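Local coordinates for protein immunomodulatory active chitinase (Trichuris suis, PDB 6G9C) that probably hydrolyses chitin as a secreted family 18 chitinase with a TIM-barrel fold, and has immunomodulatory activity in inflammatory lung disease, at residues C37-W42 with G50-E55; I65-A70 with D87-G92; F214-C219 with G364-T369. All coordinates share one frame; numbering follows the deposited sequence.

Contact 1 (C37-W42 with G50-E55); sequences CYFTNW and GKYNPE
F39 and Y52 meet rim to rim, neither ring lying over the face of the other: F39 CD2 comes 3.7 Å from Y52 CE1, and the neighbouring CE2 is equally near that carbon. The centroids stand 5.9 Å apart and the planes are turned by 62°, with the CD2–CE2 side of F39 facing the CD1–CE1 side of Y52. Further out along the F39 ring, CZ lies 4.0 Å from P54 CG, and the two residues of the loop thereby meet adjoining parts of one phenyl group. F39 reaches them because CG is anti to the backbone N (chi1 175°), which carries the ring from its strand toward the loop. Strand 34-40 opens the TIM barrel characteristic of family 18 glycosidases, and residues 50-55 belong to the loop between it and strand 64-72, here folded back over the outward-facing F39. A second shell holds this hydrophobic patch: F39 also packs against I65 and the Y67 ring, while P54 touches L89 and V93 of helix 85-94. Y52 is fixed at its polar end by a hydrogen bond between its hydroxyl and that of Y388, and F375 meets its ring edge-to-face. Nearby, the C37–C62 disulfide ties the same strand to the end of the loop.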
ATOM      1  N   CYS A  37      -0.852   9.013  16.438  1.00 25.76           N
ATOM      2  CA  CYS A  37      -0.240   8.028  17.321  1.00 28.10           C
ATOM      3  C   CYS A  37       1.207   7.829  16.931  1.00 25.64           C
ATOM      4  O   CYS A  37       1.492   7.603  15.754  1.00 24.44           O
ATOM      5  CB  CYS A  37      -0.943   6.663  17.228  1.00 30.87           C
ATOM      6  SG  CYS A  37      -2.699   6.697  17.581  1.00 35.34           S
ATOM      7  N   TYR A  38       2.105   7.817  17.911  1.00 22.90           N
ATOM      8  CA  TYR A  38       3.502   7.489  17.642  1.00 25.02           C
ATOM      9  C   TYR A  38       3.759   5.992  17.811  1.00 31.38           C
ATOM     10  O   TYR A  38       3.450   5.403  18.856  1.00 29.52           O
ATOM     11  CB  TYR A  38       4.438   8.270  18.552  1.00 20.51           C
ATOM     12  CG  TYR A  38       4.691   9.683  18.063  1.00 21.55           C
ATOM     13  CD1 TYR A  38       3.763  10.689  18.300  1.00 23.07           C
ATOM     14  CD2 TYR A  38       5.829   9.993  17.324  1.00 23.08           C
ATOM     15  CE1 TYR A  38       3.984  11.993  17.829  1.00 23.73           C
ATOM     16  CE2 TYR A  38       6.061  11.297  16.863  1.00 25.67           C
ATOM     17  CZ  TYR A  38       5.119  12.283  17.112  1.00 26.17           C
ATOM     18  OH  TYR A  38       5.298  13.587  16.663  1.00 24.55           O
ATOM     19  N   PHE A  39       4.307   5.386  16.760  1.00 25.35           N
ATOM     20  CA  PHE A  39       4.944   4.077  16.799  1.00 26.89           C
ATOM     21  C   PHE A  39       6.429   4.268  17.098  1.00 25.68           C
ATOM     22  O   PHE A  39       7.039   5.231  16.616  1.00 27.69           O
ATOM     23  CB  PHE A  39       4.745   3.388  15.440  1.00 25.97           C
ATOM     24  CG  PHE A  39       5.450   2.065  15.306  1.00 32.71           C
ATOM     25  CD1 PHE A  39       6.767   1.998  14.872  1.00 33.11           C
ATOM     26  CD2 PHE A  39       4.779   0.887  15.601  1.00 28.59           C
ATOM     27  CE1 PHE A  39       7.407   0.782  14.747  1.00 35.19           C
ATOM     28  CE2 PHE A  39       5.417  -0.337  15.481  1.00 28.70           C
ATOM     29  CZ  PHE A  39       6.722  -0.392  15.061  1.00 29.95           C
ATOM     30  N   THR A  40       7.020   3.358  17.887  1.00 25.29           N
ATOM     31  CA  THR A  40       8.442   3.445  18.215  1.00 27.94           C
ATOM     32  C   THR A  40       9.165   2.165  17.806  1.00 29.77           C
ATOM     33  O   THR A  40       8.722   1.059  18.141  1.00 29.63           O
ATOM     34  CB  THR A  40       8.696   3.734  19.710  1.00 30.48           C
ATOM     35  OG1 THR A  40       8.293   2.609  20.508  1.00 29.13           O
ATOM     36  CG2 THR A  40       7.944   4.989  20.165  1.00 29.63           C
ATOM     37  N   ASN A  41      10.301   2.317  17.114  1.00 27.74           N
ATOM     38  CA  ASN A  41      10.977   1.150  16.555  1.00 31.15           C
ATOM     39  C   ASN A  41      11.903   0.445  17.560  1.00 30.50           C
ATOM     40  O   ASN A  41      12.640  -0.474  17.166  1.00 34.85           O
ATOM     41  CB  ASN A  41      11.736   1.527  15.258  1.00 30.63           C
ATOM     42  CG  ASN A  41      12.787   2.600  15.461  1.00 30.83           C
ATOM     43  OD1 ASN A  41      13.047   3.026  16.578  1.00 30.75           O
ATOM     44  ND2 ASN A  41      13.414   3.041  14.357  1.00 33.92           N
ATOM     45  N   TRP A  42      11.859   0.807  18.849  1.00 33.87           N
ATOM     46  CA  TRP A  42      12.537   0.025  19.876  1.00 35.86           C
ATOM     47  C   TRP A  42      11.573  -0.762  20.765  1.00 37.08           C
ATOM     48  O   TRP A  42      12.031  -1.547  21.607  1.00 35.31           O
ATOM     49  CB  TRP A  42      13.429   0.923  20.748  1.00 29.86           C
ATOM     50  CG  TRP A  42      12.697   2.014  21.477  1.00 28.66           C
ATOM     51  CD1 TRP A  42      12.223   1.968  22.765  1.00 34.17           C
ATOM     52  CD2 TRP A  42      12.390   3.330  20.982  1.00 30.33           C
ATOM     53  NE1 TRP A  42      11.621   3.171  23.088  1.00 32.59           N
ATOM     54  CE2 TRP A  42      11.703   4.016  22.009  1.00 32.39           C
ATOM     55  CE3 TRP A  42      12.614   3.986  19.763  1.00 33.70           C
ATOM     56  CZ2 TRP A  42      11.242   5.336  21.853  1.00 28.72           C
ATOM     57  CZ3 TRP A  42      12.161   5.298  19.609  1.00 31.13           C
ATOM     58  CH2 TRP A  42      11.486   5.957  20.647  1.00 30.90           C
ATOM     59  N   GLY A  50       4.799  -7.193  26.560  1.00 35.13           N
ATOM     60  CA  GLY A  50       5.159  -5.826  26.229  1.00 32.90           C
ATOM     61  C   GLY A  50       5.725  -5.647  24.839  1.00 35.75           C
ATOM     62  O   GLY A  50       5.823  -4.510  24.362  1.00 35.17           O
ATOM     63  N   LYS A  51       6.125  -6.735  24.178  1.00 34.06           N
ATOM     64  CA  LYS A  51       6.667  -6.590  22.830  1.00 38.41           C
ATOM     65  C   LYS A  51       5.594  -6.079  21.875  1.00 36.47           C
ATOM     66  O   LYS A  51       4.517  -6.673  21.765  1.00 34.58           O
ATOM     67  CB  LYS A  51       7.224  -7.914  22.329  1.00 35.50           C
ATOM     68  CG  LYS A  51       7.839  -7.821  20.933  1.00 39.35           C
ATOM     69  CD  LYS A  51       7.948  -9.199  20.300  1.00 50.50           C
ATOM     70  CE  LYS A  51       8.562  -9.135  18.907  1.00 56.38           C
ATOM     71  NZ  LYS A  51      10.035  -8.960  18.974  1.00 63.19           N
ATOM     72  N   TYR A  52       5.892  -4.978  21.176  1.00 35.26           N
ATOM     73  CA  TYR A  52       4.935  -4.342  20.276  1.00 34.02           C
ATOM     74  C   TYR A  52       5.389  -4.540  18.838  1.00 34.37           C
ATOM     75  O   TYR A  52       6.496  -4.129  18.465  1.00 35.90           O
ATOM     76  CB  TYR A  52       4.770  -2.852  20.586  1.00 35.00           C
ATOM     77  CG  TYR A  52       3.603  -2.216  19.849  1.00 30.15           C
ATOM     78  CD1 TYR A  52       3.741  -1.762  18.525  1.00 31.06           C
ATOM     79  CD2 TYR A  52       2.364  -2.077  20.467  1.00 33.12           C
ATOM     80  CE1 TYR A  52       2.661  -1.194  17.853  1.00 31.77           C
ATOM     81  CE2 TYR A  52       1.288  -1.518  19.807  1.00 35.55           C
ATOM     82  CZ  TYR A  52       1.437  -1.077  18.506  1.00 35.21           C
ATOM     83  OH  TYR A  52       0.351  -0.516  17.879  1.00 31.82           O
ATOM     84  N   ASN A  53       4.519  -5.157  18.032  1.00 37.64           N
ATOM     85  CA  ASN A  53       4.684  -5.381  16.604  1.00 39.80           C
ATOM     86  C   ASN A  53       3.714  -4.514  15.812  1.00 40.32           C
ATOM     87  O   ASN A  53       2.635  -4.174  16.312  1.00 36.43           O
ATOM     88  CB  ASN A  53       4.437  -6.850  16.240  1.00 37.87           C
ATOM     89  CG  ASN A  53       5.335  -7.794  17.002  1.00 44.39           C
ATOM     90  OD1 ASN A  53       6.516  -7.505  17.211  1.00 43.56           O
ATOM     91  ND2 ASN A  53       4.780  -8.927  17.431  1.00 41.65           N
ATOM     92  N   PRO A  54       4.063  -4.152  14.573  1.00 38.30           N
ATOM     93  CA  PRO A  54       3.141  -3.350  13.750  1.00 34.67           C
ATOM     94  C   PRO A  54       1.756  -3.962  13.604  1.00 35.65           C
ATOM     95  O   PRO A  54       0.763  -3.223  13.569  1.00 36.21           O
ATOM     96  CB  PRO A  54       3.862  -3.281  12.394  1.00 38.15           C
ATOM     97  CG  PRO A  54       5.311  -3.396  12.743  1.00 39.89           C
ATOM     98  CD  PRO A  54       5.344  -4.395  13.887  1.00 39.80           C
ATOM     99  N   GLU A  55       1.651  -5.294  13.557  1.00 36.21           N
ATOM    100  CA  GLU A  55       0.342  -5.916  13.422  1.00 41.24           C
ATOM    101  C   GLU A  55      -0.494  -5.787  14.685  1.00 42.12           C
ATOM    102  O   GLU A  55      -1.672  -6.159  14.667  1.00 44.17           O
ATOM    103  CB  GLU A  55       0.495  -7.390  13.039  1.00 53.73           C
ATOM    104  CG  GLU A  55       1.346  -8.208  13.997  1.00 63.04           C
ATOM    105  CD  GLU A  55       2.824  -8.212  13.623  1.00 72.96           C
ATOM    106  OE1 GLU A  55       3.256  -7.317  12.857  1.00 58.95           O
ATOM    107  OE2 GLU A  55       3.546  -9.122  14.094  1.00 75.04           O
TER

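Contact 2 (I65-A70 with D87-G92); sequences IFYAFA and DVLYPG
Y90 OH donates a 2.7 Å hydrogen bond to a water, which in turn donates to F69 O over 2.8 Å, giving helix 85-94 a one-water bridge to the backbone of strand 64-72. F69 O also takes a weak bond from N41 ND2. Beside this bridge Y90 and Y67 form a T-shaped pair: the CD1–CE1 edge of Y90 points at one face of Y67, with Y90 CE1 3.4 Å from Y67 CE1, centroids 4.9 Å apart and planes at 83°. The edge sits toward the hydroxyl end of the Y67 ring, so Y90 CD1 is 3.6 Å from Y67 CZ. Y67 swings its ring away from its own backbone N (chi1 -166°) and extends from the strand toward the helix, where its hydroxyl packs tightly on L89, 3.1 Å from L89 CB. That hydroxyl is hydrogen-bonded to D85 OD1 at the start of the same helix. The axes of 65-70 and 87-92 come within 11.0 Å, nearly antiparallel at 161°, as expected of a barrel strand and the helix that follows it, here after the short strand 78-79. Strand 64-72 lies between parallel strands 34-40 and 104-110, and F145 meets Y90 edge-to-face.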
ATOM      1  N   ILE A  65      -0.177   7.798  11.813  1.00 25.32           N
ATOM      2  CA  ILE A  65       0.851   7.138  12.610  1.00 25.39           C
ATOM      3  C   ILE A  65       2.166   7.849  12.336  1.00 28.36           C
ATOM      4  O   ILE A  65       2.530   8.055  11.173  1.00 29.81           O
ATOM      5  CB  ILE A  65       0.964   5.642  12.289  1.00 28.87           C
ATOM      6  CG1 ILE A  65      -0.238   4.874  12.876  1.00 27.75           C
ATOM      7  CG2 ILE A  65       2.284   5.098  12.835  1.00 27.28           C
ATOM      8  CD1 ILE A  65      -0.352   3.486  12.330  1.00 31.45           C
ATOM      9  N   PHE A  66       2.878   8.213  13.401  1.00 25.69           N
ATOM     10  CA  PHE A  66       4.194   8.841  13.290  1.00 26.84           C
ATOM     11  C   PHE A  66       5.238   7.796  13.660  1.00 30.05           C
ATOM     12  O   PHE A  66       5.178   7.209  14.747  1.00 28.42           O
ATOM     13  CB  PHE A  66       4.303  10.068  14.197  1.00 22.36           C
ATOM     14  CG  PHE A  66       3.289  11.127  13.888  1.00 26.60           C
ATOM     15  CD1 PHE A  66       2.024  11.078  14.454  1.00 26.76           C
ATOM     16  CD2 PHE A  66       3.588  12.157  13.007  1.00 27.70           C
ATOM     17  CE1 PHE A  66       1.073  12.031  14.153  1.00 25.96           C
ATOM     18  CE2 PHE A  66       2.642  13.124  12.705  1.00 27.40           C
ATOM     19  CZ  PHE A  66       1.380  13.051  13.272  1.00 24.33           C
ATOM     20  N   TYR A  67       6.177   7.547  12.748  1.00 25.89           N
ATOM     21  CA  TYR A  67       7.168   6.491  12.935  1.00 28.37           C
ATOM     22  C   TYR A  67       8.424   7.078  13.577  1.00 26.36           C
ATOM     23  O   TYR A  67       9.190   7.793  12.916  1.00 24.85           O
ATOM     24  CB  TYR A  67       7.480   5.821  11.602  1.00 26.55           C
ATOM     25  CG  TYR A  67       8.231   4.525  11.753  1.00 29.53           C
ATOM     26  CD1 TYR A  67       9.583   4.520  12.092  1.00 29.24           C
ATOM     27  CD2 TYR A  67       7.587   3.291  11.590  1.00 30.48           C
ATOM     28  CE1 TYR A  67      10.280   3.340  12.243  1.00 30.58           C
ATOM     29  CE2 TYR A  67       8.285   2.102  11.740  1.00 35.59           C
ATOM     30  CZ  TYR A  67       9.627   2.136  12.072  1.00 33.25           C
ATOM     31  OH  TYR A  67      10.332   0.969  12.221  1.00 36.79           O
ATOM     32  N   ALA A  68       8.643   6.768  14.858  1.00 24.54           N
ATOM     33  CA  ALA A  68       9.826   7.227  15.587  1.00 27.69           C
ATOM     34  C   ALA A  68      10.842   6.093  15.702  1.00 30.02           C
ATOM     35  O   ALA A  68      10.510   5.024  16.227  1.00 32.49           O
ATOM     36  CB  ALA A  68       9.433   7.734  16.976  1.00 26.08           C
ATOM     37  N   PHE A  69      12.085   6.305  15.233  1.00 27.00           N
ATOM     38  CA  PHE A  69      12.598   7.482  14.503  1.00 28.88           C
ATOM     39  C   PHE A  69      13.479   7.023  13.347  1.00 30.01           C
ATOM     40  O   PHE A  69      14.057   5.933  13.390  1.00 32.55           O
ATOM     41  CB  PHE A  69      13.476   8.377  15.383  1.00 29.07           C
ATOM     42  CG  PHE A  69      12.750   9.080  16.489  1.00 29.17           C
ATOM     43  CD1 PHE A  69      11.940  10.170  16.221  1.00 23.65           C
ATOM     44  CD2 PHE A  69      12.928   8.676  17.811  1.00 28.50           C
ATOM     45  CE1 PHE A  69      11.283  10.835  17.256  1.00 24.98           C
ATOM     46  CE2 PHE A  69      12.277   9.327  18.855  1.00 28.33           C
ATOM     47  CZ  PHE A  69      11.447  10.410  18.570  1.00 27.59           C
ATOM     48  N   ALA A  70      13.655   7.879  12.341  1.00 28.59           N
ATOM     49  CA  ALA A  70      14.755   7.699  11.412  1.00 34.57           C
ATOM     50  C   ALA A  70      16.040   8.252  12.031  1.00 37.37           C
ATOM     51  O   ALA A  70      16.043   8.801  13.136  1.00 35.17           O
ATOM     52  CB  ALA A  70      14.455   8.379  10.074  1.00 31.48           C
ATOM     53  N   ASP A  87      13.467  -3.208   6.003  1.00 42.81           N
ATOM     54  CA  ASP A  87      13.131  -4.563   5.583  1.00 47.25           C
ATOM     55  C   ASP A  87      11.858  -5.099   6.230  1.00 49.87           C
ATOM     56  O   ASP A  87      11.152  -5.897   5.607  1.00 53.24           O
ATOM     57  CB  ASP A  87      14.302  -5.503   5.887  1.00 54.56           C
ATOM     58  CG  ASP A  87      15.478  -5.287   4.952  1.00 59.41           C
ATOM     59  OD1 ASP A  87      15.309  -4.565   3.948  1.00 58.16           O
ATOM     60  OD2 ASP A  87      16.572  -5.832   5.219  1.00 63.76           O
ATOM     61  N   VAL A  88      11.543  -4.705   7.468  1.00 44.97           N
ATOM     62  CA  VAL A  88      10.481  -5.390   8.203  1.00 44.81           C
ATOM     63  C   VAL A  88       9.441  -4.414   8.741  1.00 43.22           C
ATOM     64  O   VAL A  88       8.246  -4.538   8.449  1.00 40.48           O
ATOM     65  CB  VAL A  88      11.070  -6.234   9.352  1.00 45.61           C
ATOM     66  CG1 VAL A  88       9.965  -6.917  10.129  1.00 40.70           C
ATOM     67  CG2 VAL A  88      12.043  -7.280   8.811  1.00 53.70           C
ATOM     68  N   LEU A  89       9.885  -3.430   9.524  1.00 35.83           N
ATOM     69  CA  LEU A  89       8.942  -2.635  10.302  1.00 34.75           C
ATOM     70  C   LEU A  89       8.217  -1.589   9.459  1.00 34.51           C
ATOM     71  O   LEU A  89       7.002  -1.420   9.618  1.00 34.95           O
ATOM     72  CB  LEU A  89       9.661  -1.974  11.482  1.00 33.14           C
ATOM     73  CG  LEU A  89      10.271  -2.932  12.507  1.00 38.80           C
ATOM     74  CD1 LEU A  89      10.859  -2.114  13.657  1.00 39.59           C
ATOM     75  CD2 LEU A  89       9.224  -3.948  13.026  1.00 35.29           C
ATOM     76  N   TYR A  90       8.932  -0.851   8.597  1.00 37.16           N
ATOM     77  CA  TYR A  90       8.247   0.077   7.694  1.00 35.11           C
ATOM     78  C   TYR A  90       7.140  -0.612   6.907  1.00 38.79           C
ATOM     79  O   TYR A  90       5.995  -0.128   6.940  1.00 36.17           O
ATOM     80  CB  TYR A  90       9.206   0.740   6.685  1.00 32.18           C
ATOM     81  CG  TYR A  90      10.239   1.719   7.212  1.00 31.54           C
ATOM     82  CD1 TYR A  90      10.231   2.171   8.533  1.00 32.08           C
ATOM     83  CD2 TYR A  90      11.237   2.194   6.360  1.00 33.39           C
ATOM     84  CE1 TYR A  90      11.202   3.075   8.983  1.00 32.53           C
ATOM     85  CE2 TYR A  90      12.193   3.076   6.798  1.00 30.79           C
ATOM     86  CZ  TYR A  90      12.175   3.521   8.102  1.00 31.86           C
ATOM     87  OH  TYR A  90      13.160   4.408   8.500  1.00 35.53           O
ATOM     88  N   PRO A  91       7.390  -1.709   6.182  1.00 42.83           N
ATOM     89  CA  PRO A  91       6.281  -2.332   5.444  1.00 45.41           C
ATOM     90  C   PRO A  91       5.240  -2.928   6.361  1.00 45.93           C
ATOM     91  O   PRO A  91       4.064  -2.973   5.985  1.00 40.74           O
ATOM     92  CB  PRO A  91       6.971  -3.412   4.600  1.00 44.22           C
ATOM     93  CG  PRO A  91       8.203  -3.721   5.328  1.00 50.86           C
ATOM     94  CD  PRO A  91       8.653  -2.436   5.955  1.00 50.92           C
ATOM     95  N   GLY A  92       5.642  -3.388   7.551  1.00 38.36           N
ATOM     96  CA  GLY A  92       4.669  -3.874   8.511  1.00 37.27           C
ATOM     97  C   GLY A  92       3.679  -2.803   8.924  1.00 39.47           C
ATOM     98  O   GLY A  92       2.479  -3.067   9.041  1.00 35.78           O
TER
HETATM   99  O   HOH W   1      13.862   4.436  11.070  1.00 33.54           O

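Contact 3 (F214-C219 with G364-T369); sequences FVNLMC and GAFVWT. With EDO (1,2-ethanediol), chain C.
The main interaction is a CH-pi contact between N216 and F366: N216 CB stands 3.8 Å from the ring centroid, 29° off the normal and shifted toward the rim, where F366 CE2 is 3.3 Å away. The amide, inclined 33° to the ring, passes its CD2 side, with N216 OD1 outside the rim and 3.6 Å from F366 CD2. F366 adopts a chi1 of 76°, which sets CG between its backbone N and carbonyl carbon and turns the ring toward strand 214-218. At the ring's edge a carbonyl oxygen faces the C–H rim: L217 O lies near the ring plane, 3.2 Å from F366 CE2. The same oxygen weakly accepts from C219 N, closing an inverse gamma turn centred on M218. The hydrogen bonds lie to the sides of this pair. N216 ND2 bonds Y38 OH across the barrel interior, and W368 NE1 donates almost straight to O1 of 1,2-ethanediol over 2.8 Å; Y372 OH also binds this diol, probably from the crystallisation liquor. W368 ends a barrel strand and precedes a cis peptide, consistent with the tryptophan that floors the sugar site in family 18 chitinases. With no hydrogen bond between the two segments, dispersion and the slightly positive ring edge facing a carbonyl probably account for the cohesion.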
ATOM      1  N   PHE A 214       0.456  20.851  10.765  1.00 26.86           N
ATOM      2  CA  PHE A 214       0.053  21.085  12.151  1.00 30.57           C
ATOM      3  C   PHE A 214       1.257  20.808  13.041  1.00 27.78           C
ATOM      4  O   PHE A 214       2.292  20.341  12.567  1.00 28.20           O
ATOM      5  CB  PHE A 214      -1.176  20.241  12.562  1.00 30.67           C
ATOM      6  CG  PHE A 214      -1.067  18.750  12.287  1.00 28.96           C
ATOM      7  CD1 PHE A 214      -0.323  17.920  13.120  1.00 27.70           C
ATOM      8  CD2 PHE A 214      -1.764  18.170  11.237  1.00 34.98           C
ATOM      9  CE1 PHE A 214      -0.256  16.539  12.898  1.00 29.83           C
ATOM     10  CE2 PHE A 214      -1.707  16.787  11.007  1.00 30.41           C
ATOM     11  CZ  PHE A 214      -0.948  15.969  11.842  1.00 28.54           C
ATOM     12  N   VAL A 215       1.126  21.120  14.337  1.00 30.72           N
ATOM     13  CA  VAL A 215       2.190  20.863  15.304  1.00 27.38           C
ATOM     14  C   VAL A 215       1.668  19.939  16.397  1.00 26.31           C
ATOM     15  O   VAL A 215       0.546  20.104  16.890  1.00 27.66           O
ATOM     16  CB  VAL A 215       2.779  22.153  15.913  1.00 28.34           C
ATOM     17  CG1 VAL A 215       3.519  22.944  14.823  1.00 29.32           C
ATOM     18  CG2 VAL A 215       1.704  23.010  16.611  1.00 28.99           C
ATOM     19  N   ASN A 216       2.486  18.956  16.748  1.00 24.35           N
ATOM     20  CA  ASN A 216       2.217  18.021  17.841  1.00 22.65           C
ATOM     21  C   ASN A 216       2.788  18.653  19.111  1.00 26.38           C
ATOM     22  O   ASN A 216       3.999  18.622  19.344  1.00 26.00           O
ATOM     23  CB  ASN A 216       2.849  16.665  17.540  1.00 22.47           C
ATOM     24  CG  ASN A 216       2.061  15.870  16.494  1.00 28.79           C
ATOM     25  OD1 ASN A 216       0.893  16.155  16.246  1.00 26.86           O
ATOM     26  ND2 ASN A 216       2.701  14.870  15.885  1.00 27.55           N
ATOM     27  N   LEU A 217       1.920  19.272  19.906  1.00 22.93           N
ATOM     28  CA  LEU A 217       2.341  19.933  21.137  1.00 27.05           C
ATOM     29  C   LEU A 217       2.755  18.902  22.182  1.00 23.99           C
ATOM     30  O   LEU A 217       1.949  18.050  22.585  1.00 26.15           O
ATOM     31  CB  LEU A 217       1.209  20.809  21.673  1.00 27.26           C
ATOM     32  CG  LEU A 217       1.534  21.527  22.982  1.00 32.56           C
ATOM     33  CD1 LEU A 217       2.650  22.567  22.790  1.00 28.03           C
ATOM     34  CD2 LEU A 217       0.284  22.170  23.542  1.00 36.99           C
ATOM     35  N   MET A 218       4.006  18.979  22.627  1.00 25.73           N
ATOM     36  CA  MET A 218       4.551  18.022  23.589  1.00 28.19           C
ATOM     37  C   MET A 218       4.276  18.489  25.018  1.00 28.27           C
ATOM     38  O   MET A 218       5.187  18.750  25.801  1.00 28.49           O
ATOM     39  CB  MET A 218       6.044  17.826  23.353  1.00 28.84           C
ATOM     40  CG  MET A 218       6.359  17.145  22.021  1.00 32.32           C
ATOM     41  SD  MET A 218       8.125  17.156  21.645  1.00 37.43           S
ATOM     42  CE  MET A 218       8.749  16.018  22.876  1.00 39.47           C
ATOM     43  N   CYS A 219       2.983  18.560  25.351  1.00 28.69           N
ATOM     44  CA  CYS A 219       2.552  19.045  26.660  1.00 28.91           C
ATOM     45  C   CYS A 219       2.557  17.871  27.643  1.00 27.30           C
ATOM     46  O   CYS A 219       1.531  17.380  28.109  1.00 30.32           O
ATOM     47  CB  CYS A 219       1.191  19.723  26.560  1.00 29.49           C
ATOM     48  SG  CYS A 219       0.006  18.808  25.543  1.00 31.13           S
ATOM     49  N   GLY A 364      -6.845  18.639  17.654  1.00 34.70           N
ATOM     50  CA  GLY A 364      -7.022  17.213  17.870  1.00 32.95           C
ATOM     51  C   GLY A 364      -6.082  16.739  18.963  1.00 32.45           C
ATOM     52  O   GLY A 364      -5.670  17.519  19.828  1.00 30.26           O
ATOM     53  N   ALA A 365      -5.732  15.459  18.882  1.00 29.34           N
ATOM     54  CA  ALA A 365      -4.878  14.841  19.885  1.00 25.69           C
ATOM     55  C   ALA A 365      -3.908  13.893  19.209  1.00 26.22           C
ATOM     56  O   ALA A 365      -4.157  13.388  18.108  1.00 28.59           O
ATOM     57  CB  ALA A 365      -5.705  14.068  20.933  1.00 26.22           C
ATOM     58  N   PHE A 366      -2.795  13.648  19.892  1.00 22.85           N
ATOM     59  CA  PHE A 366      -1.894  12.574  19.522  1.00 25.34           C
ATOM     60  C   PHE A 366      -1.418  11.889  20.793  1.00 25.64           C
ATOM     61  O   PHE A 366      -1.412  12.492  21.875  1.00 27.28           O
ATOM     62  CB  PHE A 366      -0.715  13.082  18.678  1.00 25.40           C
ATOM     63  CG  PHE A 366       0.347  13.814  19.471  1.00 25.16           C
ATOM     64  CD1 PHE A 366       1.410  13.121  20.039  1.00 28.05           C
ATOM     65  CD2 PHE A 366       0.292  15.197  19.624  1.00 22.90           C
ATOM     66  CE1 PHE A 366       2.399  13.781  20.747  1.00 26.11           C
ATOM     67  CE2 PHE A 366       1.262  15.861  20.340  1.00 23.87           C
ATOM     68  CZ  PHE A 366       2.322  15.159  20.905  1.00 24.06           C
ATOM     69  N   VAL A 367      -1.043  10.615  20.670  1.00 25.94           N
ATOM     70  CA  VAL A 367      -0.580   9.841  21.818  1.00 25.68           C
ATOM     71  C   VAL A 367       0.885   9.462  21.630  1.00 23.27           C
ATOM     72  O   VAL A 367       1.316   9.050  20.545  1.00 24.66           O
ATOM     73  CB  VAL A 367      -1.438   8.578  22.080  1.00 26.04           C
ATOM     74  CG1 VAL A 367      -2.865   8.974  22.363  1.00 28.66           C
ATOM     75  CG2 VAL A 367      -1.389   7.637  20.890  1.00 35.15           C
ATOM     76  N   TRP A 368       1.645   9.599  22.700  1.00 22.24           N
ATOM     77  CA  TRP A 368       2.991   9.034  22.808  1.00 21.45           C
ATOM     78  C   TRP A 368       2.899   8.022  23.952  1.00 24.16           C
ATOM     79  O   TRP A 368       2.879   8.430  25.112  1.00 22.87           O
ATOM     80  CB  TRP A 368       4.033  10.140  23.087  1.00 23.95           C
ATOM     81  CG  TRP A 368       5.407   9.592  23.300  1.00 21.46           C
ATOM     82  CD1 TRP A 368       5.929   9.128  24.468  1.00 25.55           C
ATOM     83  CD2 TRP A 368       6.434   9.432  22.309  1.00 23.73           C
ATOM     84  NE1 TRP A 368       7.216   8.682  24.273  1.00 25.63           N
ATOM     85  CE2 TRP A 368       7.549   8.856  22.956  1.00 26.19           C
ATOM     86  CE3 TRP A 368       6.515   9.715  20.945  1.00 24.15           C
ATOM     87  CZ2 TRP A 368       8.727   8.549  22.282  1.00 26.16           C
ATOM     88  CZ3 TRP A 368       7.682   9.413  20.272  1.00 27.14           C
ATOM     89  CH2 TRP A 368       8.775   8.834  20.939  1.00 26.90           C
ATOM     90  N   THR A 369       2.820   6.710  23.682  1.00 22.21           N
ATOM     91  CA  THR A 369       2.990   6.013  22.408  1.00 22.67           C
ATOM     92  C   THR A 369       1.915   4.939  22.266  1.00 28.95           C
ATOM     93  O   THR A 369       1.177   4.653  23.210  1.00 28.91           O
ATOM     94  CB  THR A 369       4.325   5.248  22.323  1.00 28.34           C
ATOM     95  OG1 THR A 369       4.304   4.207  23.309  1.00 32.60           O
ATOM     96  CG2 THR A 369       5.537   6.131  22.576  1.00 25.40           C
TER
HETATM   97  C1  EDO C 501       8.714   8.256  27.462  1.00 30.07           C
HETATM   98  O1  EDO C 501       8.920   7.556  26.233  1.00 29.50           O
HETATM   99  C2  EDO C 501       9.492   7.477  28.509  1.00 46.85           C
HETATM  100  O2  EDO C 501      10.900   7.506  28.242  1.00 58.43           O

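All three contacts are buried, but at different depths of the barrel. Contact 3 is innermost, its centre about 5 Å from that of the chain, and spans the interior between two strands separated by strand 268-281. Contacts 1 and 2 lie farther out, with centres about 9 Å apart, on the outward side of neighbouring strands 34-40 and 64-72; one adds a loop, the other a helix. Rings dominate both, rim to rim in contact 1 and T-shaped with a water bridge in contact 2, whereas contact 3 sets an asparagine over a ring. Strand 34-40 lies beside both 64-72 and 364-368, and so joins the elements of all three contacts.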